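Local coordinates for protein beta-lactamase II (Erythrobacter litoralis, PDB 6V72) that probably hydrolyses beta-lactam antibiotics to substituted beta-amino acids as a zinc-dependent class B metallo-beta-lactamase, at residues 213-219 against 232-236; 155-159 against 171-175. All coordinates share one frame; numbering follows the deposited sequence.

Contact 1 of 2, residues 213-219 against 232-236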
loop_
_atom_site.group_PDB
_atom_site.type_symbol
_atom_site.label_atom_id
_atom_site.label_comp_id
_atom_site.label_asym_id
_atom_site.label_seq_id
_atom_site.Cartn_x
_atom_site.Cartn_y
_atom_site.Cartn_z
ATOM N N ALA A 213 -17.625 11.824 6.214
ATOM C CA ALA A 213 -18.793 11.901 5.333
ATOM C C ALA A 213 -19.959 12.598 6.022
ATOM O O ALA A 213 -20.705 13.351 5.384
ATOM C CB ALA A 213 -19.200 10.498 4.888
ATOM N N ALA A 214 -20.128 12.366 7.328
ATOM C CA ALA A 214 -21.225 12.975 8.073
ATOM C C ALA A 214 -20.941 14.418 8.454
ATOM O O ALA A 214 -21.883 15.197 8.643
ATOM C CB ALA A 214 -21.507 12.167 9.344
ATOM N N ALA A 215 -19.664 14.772 8.602
ATOM C CA ALA A 215 -19.287 16.145 8.910
ATOM C C ALA A 215 -19.574 17.071 7.740
ATOM O O ALA A 215 -19.930 18.245 7.934
ATOM C CB ALA A 215 -17.798 16.200 9.267
ATOM N N PHE A 216 -19.385 16.570 6.517
ATOM C CA PHE A 216 -19.607 17.333 5.291
ATOM C C PHE A 216 -20.592 16.561 4.428
ATOM O O PHE A 216 -20.222 16.016 3.380
ATOM C CB PHE A 216 -18.289 17.579 4.558
ATOM C CG PHE A 216 -17.269 18.295 5.406
ATOM C CD1 PHE A 216 -17.464 19.620 5.772
ATOM C CD2 PHE A 216 -16.135 17.632 5.868
ATOM C CE1 PHE A 216 -16.552 20.283 6.577
ATOM C CE2 PHE A 216 -15.214 18.279 6.666
ATOM C CZ PHE A 216 -15.425 19.610 7.026
ATOM N N PRO A 217 -21.862 16.506 4.843
ATOM C CA PRO A 217 -22.803 15.549 4.232
ATOM C C PRO A 217 -23.339 15.961 2.880
ATOM O O PRO A 217 -23.855 15.099 2.162
ATOM C CB PRO A 217 -23.945 15.471 5.262
ATOM C CG PRO A 217 -23.952 16.844 5.910
ATOM C CD PRO A 217 -22.471 17.248 5.970
ATOM N N ASP A 218 -23.241 17.233 2.508
ATOM C CA ASP A 218 -23.877 17.716 1.289
ATOM C C ASP A 218 -22.886 18.011 0.174
ATOM O O ASP A 218 -23.304 18.134 -0.982
ATOM C CB ASP A 218 -24.702 18.981 1.586
ATOM C CG ASP A 218 -25.748 18.749 2.667
ATOM O OD1 ASP A 218 -26.441 17.717 2.595
ATOM O OD2 ASP A 218 -25.873 19.580 3.597
ATOM N N ALA A 219 -21.592 18.091 0.486
ATOM C CA ALA A 219 -20.595 18.469 -0.507
ATOM C C ALA A 219 -20.538 17.452 -1.642
ATOM O O ALA A 219 -20.345 16.258 -1.411
ATOM C CB ALA A 219 -19.219 18.586 0.161
ATOM N N ARG A 232 -18.745 12.106 -4.561
ATOM C CA ARG A 232 -18.719 11.360 -3.309
ATOM C C ARG A 232 -18.395 9.883 -3.493
ATOM O O ARG A 232 -18.210 9.185 -2.491
ATOM C CB ARG A 232 -20.040 11.544 -2.562
ATOM C CG ARG A 232 -20.277 12.985 -2.141
ATOM C CD ARG A 232 -21.463 13.142 -1.214
ATOM N NE ARG A 232 -21.291 12.644 0.151
ATOM C CZ ARG A 232 -20.865 13.385 1.166
ATOM N NH1 ARG A 232 -20.790 12.863 2.392
ATOM N NH2 ARG A 232 -20.497 14.648 0.957
ATOM N N LYS A 233 -18.306 9.385 -4.731
ATOM C CA LYS A 233 -17.811 8.025 -4.924
ATOM C C LYS A 233 -16.441 7.822 -4.285
ATOM O O LYS A 233 -16.127 6.711 -3.849
ATOM C CB LYS A 233 -17.752 7.673 -6.412
ATOM C CG LYS A 233 -17.573 6.164 -6.637
ATOM C CD LYS A 233 -17.267 5.805 -8.077
ATOM C CE LYS A 233 -17.579 4.336 -8.339
ATOM N NZ LYS A 233 -17.437 3.986 -9.779
ATOM N N ALA A 234 -15.616 8.874 -4.196
ATOM C CA ALA A 234 -14.330 8.735 -3.518
ATOM C C ALA A 234 -14.519 8.352 -2.057
ATOM O O ALA A 234 -13.768 7.525 -1.523
ATOM C CB ALA A 234 -13.534 10.047 -3.613
ATOM N N ILE A 235 -15.527 8.934 -1.397
ATOM C CA ILE A 235 -15.824 8.553 -0.017
ATOM C C ILE A 235 -16.325 7.120 0.037
ATOM O O ILE A 235 -15.913 6.330 0.897
ATOM C CB ILE A 235 -16.857 9.512 0.597
ATOM C CG1 ILE A 235 -16.333 10.947 0.621
ATOM C CG2 ILE A 235 -17.234 9.066 1.991
ATOM C CD1 ILE A 235 -17.402 11.939 1.115
ATOM N N GLU A 236 -17.243 6.771 -0.871
ATOM C CA GLU A 236 -17.835 5.434 -0.875
ATOM C C GLU A 236 -16.775 4.360 -1.065
ATOM O O GLU A 236 -16.773 3.342 -0.357
ATOM C CB GLU A 236 -18.891 5.336 -1.974
ATOM C CG GLU A 236 -19.515 3.953 -2.109
ATOM C CD GLU A 236 -20.346 3.796 -3.375
ATOM O OE1 GLU A 236 -21.334 4.545 -3.541
ATOM O OE2 GLU A 236 -20.005 2.925 -4.212
#
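The chain turning out of helix 205-215 at F216 faces the N-terminal part of helix 233-243, with A213 and I235 nearest at 7.0 Å between CA atoms and A219 and R232 7.9 Å apart. In this helix-to-loop junction of the metallo-beta-lactamase fold, the R232 guanidinium lies among backbone carbonyls where the chain leaves helix 205-215. The R232 chain runs extended as far as CD and then bends (chi3 72°), which brings the guanidinium edge-on to three backbone oxygens. NH2 is the busier nitrogen: it donates to F216 O at 2.8 Å, in the carbonyl plane, and to A219 O at 2.9 Å on a lone pair, with an N-H...O angle of 161°. NH1 adds weak bonds to A213 O (3.0 Å) and to F216 O, so F216 O is shared by both nitrogens. The positive charge probably complements the partial negative charge of the carbonyl oxygens gathered at this helix end. Rotation of the group is further limited over its two faces: P217 O, 3.6 Å from R232 CZ, covers one, and I235 CD1 the other. Nearby, I235 also packs on V209 and F212, while its CG2 methyl meets A213 CB at 3.8 Å.

Contact 2 of 2, residues 155-159 against 171-175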
loop_
_atom_site.group_PDB
_atom_site.type_symbol
_atom_site.label_atom_id
_atom_site.label_comp_id
_atom_site.label_asym_id
_atom_site.label_seq_id
_atom_site.Cartn_x
_atom_site.Cartn_y
_atom_site.Cartn_z
ATOM N N PRO A 155 -12.833 30.859 5.815
ATOM C CA PRO A 155 -14.060 30.053 5.841
ATOM C C PRO A 155 -13.870 28.551 5.879
ATOM O O PRO A 155 -14.865 27.850 5.928
ATOM C CB PRO A 155 -14.757 30.453 4.541
ATOM C CG PRO A 155 -13.603 30.752 3.613
ATOM C CD PRO A 155 -12.610 31.478 4.495
ATOM N N LEU A 156 -12.634 28.064 5.865
ATOM C CA LEU A 156 -12.434 26.632 6.027
ATOM C C LEU A 156 -12.992 26.181 7.365
ATOM O O LEU A 156 -12.801 26.844 8.394
ATOM C CB LEU A 156 -10.952 26.274 5.950
ATOM C CG LEU A 156 -10.341 26.463 4.562
ATOM C CD1 LEU A 156 -8.838 26.534 4.700
ATOM C CD2 LEU A 156 -10.748 25.357 3.581
ATOM N N ARG A 157 -13.680 25.049 7.356
ATOM C CA ARG A 157 -14.108 24.404 8.587
ATOM C C ARG A 157 -13.228 23.184 8.792
ATOM O O ARG A 157 -13.174 22.298 7.931
ATOM C CB ARG A 157 -15.585 24.035 8.522
ATOM C CG ARG A 157 -16.482 25.262 8.355
ATOM C CD ARG A 157 -16.394 26.216 9.531
ATOM N NE ARG A 157 -17.507 27.165 9.505
ATOM C CZ ARG A 157 -17.386 28.478 9.312
ATOM N NH1 ARG A 157 -18.470 29.231 9.282
ATOM N NH2 ARG A 157 -16.194 29.045 9.174
ATOM N N LEU A 158 -12.509 23.161 9.903
ATOM C CA LEU A 158 -11.546 22.097 10.189
ATOM C C LEU A 158 -12.192 20.992 11.016
ATOM O O LEU A 158 -12.827 21.275 12.036
ATOM C CB LEU A 158 -10.367 22.659 10.973
ATOM C CG LEU A 158 -9.267 23.393 10.234
ATOM C CD1 LEU A 158 -9.769 24.323 9.185
ATOM C CD2 LEU A 158 -8.477 24.134 11.298
ATOM N N TYR A 159 -11.990 19.740 10.601
ATOM C CA TYR A 159 -12.650 18.598 11.220
ATOM C C TYR A 159 -11.653 17.462 11.423
ATOM O O TYR A 159 -11.003 17.020 10.466
ATOM C CB TYR A 159 -13.822 18.112 10.347
ATOM C CG TYR A 159 -14.571 16.972 10.995
ATOM C CD1 TYR A 159 -15.374 17.185 12.105
ATOM C CD2 TYR A 159 -14.465 15.673 10.499
ATOM C CE1 TYR A 159 -16.050 16.138 12.703
ATOM C CE2 TYR A 159 -15.126 14.630 11.081
ATOM C CZ TYR A 159 -15.922 14.854 12.181
ATOM O OH TYR A 159 -16.601 13.785 12.763
ATOM N N THR A 171 -9.176 17.025 8.217
ATOM C CA THR A 171 -9.852 17.342 6.963
ATOM C C THR A 171 -10.383 18.767 7.039
ATOM O O THR A 171 -10.503 19.350 8.124
ATOM C CB THR A 171 -11.006 16.371 6.689
ATOM O OG1 THR A 171 -12.000 16.516 7.714
ATOM C CG2 THR A 171 -10.504 14.921 6.664
ATOM N N VAL A 172 -10.689 19.353 5.875
ATOM C CA VAL A 172 -11.260 20.697 5.845
ATOM C C VAL A 172 -12.404 20.737 4.844
ATOM O O VAL A 172 -12.443 19.976 3.875
ATOM C CB VAL A 172 -10.200 21.779 5.528
ATOM C CG1 VAL A 172 -9.038 21.703 6.518
ATOM C CG2 VAL A 172 -9.699 21.603 4.107
ATOM N N GLY A 173 -13.351 21.634 5.082
ATOM C CA GLY A 173 -14.476 21.766 4.188
ATOM C C GLY A 173 -14.838 23.223 3.989
ATOM O O GLY A 173 -14.519 24.091 4.809
ATOM N N LEU A 174 -15.540 23.461 2.874
ATOM C CA LEU A 174 -16.160 24.741 2.544
ATOM C C LEU A 174 -17.627 24.440 2.279
ATOM O O LEU A 174 -18.044 24.285 1.119
ATOM C CB LEU A 174 -15.513 25.386 1.325
ATOM C CG LEU A 174 -14.061 25.810 1.567
ATOM C CD1 LEU A 174 -13.333 26.055 0.244
ATOM C CD2 LEU A 174 -13.999 27.037 2.467
ATOM N N PRO A 175 -18.432 24.316 3.334
ATOM C CA PRO A 175 -19.807 23.832 3.151
ATOM C C PRO A 175 -20.659 24.745 2.291
ATOM O O PRO A 175 -21.578 24.260 1.621
ATOM C CB PRO A 175 -20.338 23.750 4.590
ATOM C CG PRO A 175 -19.131 23.597 5.436
ATOM C CD PRO A 175 -18.068 24.426 4.756
#
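T171 and Y159 form a hydrogen-bonded pair at one end of an antiparallel beta hairpin, strands 157-159 and 171-174, in the smaller, four-stranded sheet of the alpha-beta/beta-alpha sandwich of the metallo-beta-lactamase fold. On the other side of strand 157-159, L158 pairs with A145. T171 CB lies 3.8 Å from Y159 O. With chi1 at 64°, OG1 is flanked by its own N and C, which brings it to Y159 O, to which it donates at 3.0 Å; it also lies in the plane of the Y159 ring at its edge, 3.8 Å from Y159 CD2. Since T171 N binds the same oxygen, Y159 O is gripped twice by one residue. Y159 N returns a bond to T171 O, and R157 with G173 makes the second reciprocal pair. Between these pairs L158 and V172 lie side by side, L158 CD1 on V172 CG1 at 3.8 Å. On that same flank L156 CD2 lies close to both V172 CG2 and L174 CD2, while L156 also packs on I63 and V65 of strand 61-65, joining the two sheets. Just before strand 157-159 begins, P155 CG touches L174 CD2. Beyond the R157-G173 pair, the side chains of R157 and P175 cross at about a right angle, R157 CG meeting P175 CD at 4.0 Å.

Contact 2 is the more buried: its L156 flank packs against the other sheet, while Y159 and T171 pack on helix 205-215. Contact 1 lies further out, about 15 Å between its centre and that of the chain, and is only partly buried. Their chemistry follows: regular strand pairing and aliphatic packing in 155-159 with 171-175, one charged side chain on backbone carbonyls in 213-219 with 232-236. The contacts share no segment but touch through F216 and A215. The F216 ring leads away from R232 and packs on the hairpin, its CZ 3.5 Å from G173 N, and A215 CB meets Y159 CE2 at 3.6 Å. W144 meets both rings, F216 and Y159.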